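Local coordinates for protein TetR-family transcriptional regulator (Pectobacterium atrosepticum, PDB 2HYT) that probably binds regulatory DNA through an N-terminal helix-turn-helix and controls transcription as a TetR-family dimer, at residues A165-I168 with A169-E172; N175-L178 with A179-V182. All blocks are in the same frame, centred on the assembly; numbering follows the deposited sequence.

Contact 1. Residues A165-I168 with A169-E172; sequences AFWI and AEGE. With EDO (1,2-ethanediol), chain C.
The carboxylate of E170 and the indole of W167, one helical turn apart, meet beside a molecule of 1,2-ethanediol that probably came from the crystallisation liquor. The two side chains cross at about a right angle, with ring and carboxylate planes 72° apart, and W167 CD1 comes 3.8 Å from E170 OE1. Each carboxylate oxygen of E170 accepts a hydrogen bond from one hydroxyl of the diol: OE1 from O1 at 2.9 Å, OE2 from O2 at 2.6 Å. R114 also bonds the diol, and diol O1 sits at the edge of the indole, near its plane. With CG anti to the carbonyl carbon (chi1 -81°), E170 CG lies 3.4 Å from F166 O; the extended chain beyond it then takes the carboxylate to the diol. With CG of W167 anti to the backbone N (chi1 178°), the indole lies where NE1 is hydrogen-bonded to Q151 of the second subunit. Salt bridges tie E170 OE2 to R114 and to R126 of that subunit, so the carboxylate is probably held as an anion.

All this happens where helix 150-170 of the C-terminal, dimer-forming domain runs out. A169 N still makes a regular i to i-4 bond to A165 O, at 3.0 Å. E170 N, by contrast, bonds W167 O from above the carbonyl plane and F166 O weakly. G171 N reaches W167 O and I168 O through weak bonds, and one water donates to both I168 O, at 2.8 Å, and G171 O.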
loop_
_atom_site.group_PDB
_atom_site.type_symbol
_atom_site.label_atom_id
_atom_site.label_comp_id
_atom_site.label_asym_id
_atom_site.label_seq_id
_atom_site.Cartn_x
_atom_site.Cartn_y
_atom_site.Cartn_z
ATOM N N ALA A 165 -4.092 5.317 7.010
ATOM C CA ALA A 165 -4.813 6.455 6.394
ATOM C C ALA A 165 -5.957 5.984 5.512
ATOM O O ALA A 165 -7.063 6.519 5.597
ATOM C CB ALA A 165 -3.871 7.357 5.640
ATOM N N PHE A 166 -5.732 4.961 4.699
ATOM C CA PHE A 166 -6.821 4.355 3.914
ATOM C C PHE A 166 -7.962 3.909 4.798
ATOM O O PHE A 166 -9.143 4.192 4.496
ATOM C CB PHE A 166 -6.338 3.147 3.123
ATOM C CG PHE A 166 -5.536 3.486 1.896
ATOM C CD1 PHE A 166 -5.953 4.483 1.010
ATOM C CD2 PHE A 166 -4.429 2.723 1.547
ATOM C CE1 PHE A 166 -5.213 4.746 -0.143
ATOM C CE2 PHE A 166 -3.691 3.011 0.399
ATOM C CZ PHE A 166 -4.119 4.010 -0.452
ATOM N N TRP A 167 -7.602 3.242 5.878
ATOM C CA TRP A 167 -8.550 2.663 6.824
ATOM C C TRP A 167 -9.353 3.801 7.443
ATOM O O TRP A 167 -10.593 3.780 7.475
ATOM C CB TRP A 167 -7.810 1.836 7.870
ATOM C CG TRP A 167 -8.690 1.264 8.889
ATOM C CD1 TRP A 167 -9.587 0.242 8.731
ATOM C CD2 TRP A 167 -8.810 1.692 10.259
ATOM N NE1 TRP A 167 -10.226 -0.011 9.910
ATOM C CE2 TRP A 167 -9.774 0.868 10.863
ATOM C CE3 TRP A 167 -8.176 2.664 11.033
ATOM C CZ2 TRP A 167 -10.134 1.008 12.177
ATOM C CZ3 TRP A 167 -8.537 2.789 12.358
ATOM C CH2 TRP A 167 -9.532 2.003 12.899
ATOM N N ILE A 168 -8.676 4.851 7.869
ATOM C CA ILE A 168 -9.399 5.980 8.482
ATOM C C ILE A 168 -10.376 6.582 7.466
ATOM O O ILE A 168 -11.516 6.934 7.822
ATOM C CB ILE A 168 -8.421 7.049 8.988
ATOM C CG1 ILE A 168 -7.643 6.528 10.183
ATOM C CG2 ILE A 168 -9.137 8.340 9.330
ATOM C CD1 ILE A 168 -6.332 7.267 10.517
ATOM N N ALA A 169 -9.949 6.677 6.215
ATOM C CA ALA A 169 -10.749 7.293 5.149
ATOM C C ALA A 169 -11.917 6.398 4.685
ATOM O O ALA A 169 -12.813 6.901 4.018
ATOM C CB ALA A 169 -9.837 7.726 3.973
ATOM N N GLU A 170 -11.903 5.108 5.054
ATOM C CA GLU A 170 -12.993 4.120 4.775
ATOM C C GLU A 170 -14.162 4.237 5.759
ATOM O O GLU A 170 -15.277 3.764 5.467
ATOM C CB GLU A 170 -12.490 2.683 4.941
ATOM C CG GLU A 170 -11.729 2.137 3.775
ATOM C CD GLU A 170 -10.993 0.832 4.070
ATOM O OE1 GLU A 170 -10.990 0.310 5.209
ATOM O OE2 GLU A 170 -10.392 0.319 3.135
ATOM N N GLY A 171 -13.890 4.759 6.954
ATOM C CA GLY A 171 -14.911 4.854 7.982
ATOM C C GLY A 171 -16.023 5.834 7.607
ATOM O O GLY A 171 -15.815 6.830 6.889
ATOM N N GLU A 172 -17.227 5.527 8.071
ATOM C CA GLU A 172 -18.262 6.549 8.196
ATOM C C GLU A 172 -17.841 7.443 9.383
ATOM O O GLU A 172 -18.116 8.641 9.395
ATOM C CB GLU A 172 -19.629 5.904 8.445
HETATM C C1 EDO C . -7.711 -1.589 5.832
HETATM O O1 EDO C . -9.118 -1.786 6.017
HETATM C C2 EDO C . -7.561 -0.524 4.753
HETATM O O2 EDO C . -8.197 -0.952 3.546
HETATM O O HOH W 1 -13.435 8.677 6.785
#

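Contact 2. Residues N175-L178 with A179-V182; sequences NARL and AQGV
R177 O receives the shortest hydrogen bond across this turn, from G181 N at 2.8 Å. The next rung is almost as short: V182 N meets L178 O at 2.9 Å. Q180 N bonds A176 O at 3.2 Å, and A179 N reaches N175 O in a longer, weak bond. Together they form the regular i to i-4 ladder of an alpha-helix, one of the helices of the all-helical C-terminal domain of TetR regulators.

On the apolar flank L178 and V182 point the same way. With CG anti to its amide nitrogen (chi1 172°), L178 lies alongside V182, and L178 CD1 touches V182 CG2 at 3.9 Å. That valine branch stands anti to the carbonyl carbon of its own residue and also rests on the backbone of the turn before, V182 CG2 lying 3.4 Å from L178 O. Across the helix Q180, extended beyond CG, runs back along the preceding turn: Q180 CG packs on A176 O at 3.4 Å, and Q180 OE1 comes 3.7 Å from R177 CA. R177 CG stands 4.2 Å from Q180 OE1, while the guanidinium bonds W167 O through NH1 and makes a cation-pi contact with its indole.

L178 and V182 face L97 of helix 85-98, and L178 also meets I168 of helix 150-170, whereas Q180 touches W167 of helix 150-170 and packs on D149 of the second subunit, and R177 packs on Q151 of that subunit.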
loop_
_atom_site.group_PDB
_atom_site.type_symbol
_atom_site.label_atom_id
_atom_site.label_comp_id
_atom_site.label_asym_id
_atom_site.label_seq_id
_atom_site.Cartn_x
_atom_site.Cartn_y
_atom_site.Cartn_z
ATOM N N ASN A 175 -13.430 10.278 12.438
ATOM C CA ASN A 175 -12.896 10.844 13.674
ATOM C C ASN A 175 -12.557 9.792 14.711
ATOM O O ASN A 175 -11.475 9.822 15.339
ATOM C CB ASN A 175 -13.908 11.808 14.285
ATOM C CG ASN A 175 -14.118 13.040 13.449
ATOM O OD1 ASN A 175 -13.161 13.663 13.001
ATOM N ND2 ASN A 175 -15.384 13.415 13.258
ATOM N N ALA A 176 -13.467 8.833 14.860
ATOM C CA ALA A 176 -13.270 7.684 15.769
ATOM C C ALA A 176 -12.050 6.863 15.333
ATOM O O ALA A 176 -11.172 6.546 16.144
ATOM C CB ALA A 176 -14.502 6.824 15.803
ATOM N N ARG A 177 -12.006 6.518 14.053
ATOM C CA ARG A 177 -10.896 5.709 13.522
ATOM C C ARG A 177 -9.573 6.446 13.685
ATOM O O ARG A 177 -8.545 5.830 14.013
ATOM C CB ARG A 177 -11.116 5.371 12.046
ATOM C CG ARG A 177 -12.228 4.367 11.870
ATOM C CD ARG A 177 -12.173 3.707 10.535
ATOM N NE ARG A 177 -13.181 2.670 10.484
ATOM C CZ ARG A 177 -13.355 1.807 9.489
ATOM N NH1 ARG A 177 -12.607 1.862 8.427
ATOM N NH2 ARG A 177 -14.318 0.885 9.556
ATOM N N LEU A 178 -9.565 7.748 13.441
ATOM C CA LEU A 178 -8.302 8.498 13.653
ATOM C C LEU A 178 -7.706 8.337 15.069
ATOM O O LEU A 178 -6.506 8.088 15.233
ATOM C CB LEU A 178 -8.473 9.988 13.284
ATOM C CG LEU A 178 -7.317 10.930 13.617
ATOM C CD1 LEU A 178 -6.018 10.493 12.910
ATOM C CD2 LEU A 178 -7.647 12.390 13.290
ATOM N N ALA A 179 -8.530 8.506 16.103
ATOM C CA ALA A 179 -8.067 8.331 17.478
ATOM C C ALA A 179 -7.514 6.916 17.730
ATOM O O ALA A 179 -6.468 6.705 18.354
ATOM C CB ALA A 179 -9.239 8.625 18.437
ATOM N N GLN A 180 -8.235 5.931 17.232
ATOM C CA GLN A 180 -7.813 4.515 17.329
ATOM C C GLN A 180 -6.504 4.281 16.609
ATOM O O GLN A 180 -5.622 3.591 17.123
ATOM C CB GLN A 180 -8.881 3.594 16.771
ATOM C CG GLN A 180 -10.160 3.599 17.608
ATOM C CD GLN A 180 -11.273 2.854 16.983
ATOM O OE1 GLN A 180 -11.444 2.867 15.755
ATOM N NE2 GLN A 180 -12.071 2.166 17.829
ATOM N N GLY A 181 -6.392 4.839 15.413
ATOM C CA GLY A 181 -5.151 4.711 14.647
ATOM C C GLY A 181 -3.949 5.309 15.331
ATOM O O GLY A 181 -2.865 4.702 15.399
ATOM N N VAL A 182 -4.141 6.512 15.862
ATOM C CA VAL A 182 -3.061 7.189 16.540
ATOM C C VAL A 182 -2.655 6.412 17.778
ATOM O O VAL A 182 -1.468 6.264 18.058
ATOM C CB VAL A 182 -3.431 8.623 16.884
ATOM C CG1 VAL A 182 -2.463 9.190 17.886
ATOM C CG2 VAL A 182 -3.440 9.491 15.598
#

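How the contacts relate
The two contacts show how position in a fold changes the chemistry of one simple helical turn. Contact 1 is partly buried at the frayed end of helix 150-170; contact 2 lies nearer the surface, on the regular early turns of helix 174-190. The first carries charged and water-mediated bonds, with a diol probably from the crystallisation liquor, where backbone bonding weakens; the second has an orderly ladder and one apolar pair. They join directly through R177 and W167, with W167 CH2 packing on Q180 OE1 at 3.5 Å. Both touch the second subunit, contact 1 through polar bonds as well as packing, contact 2 through packing.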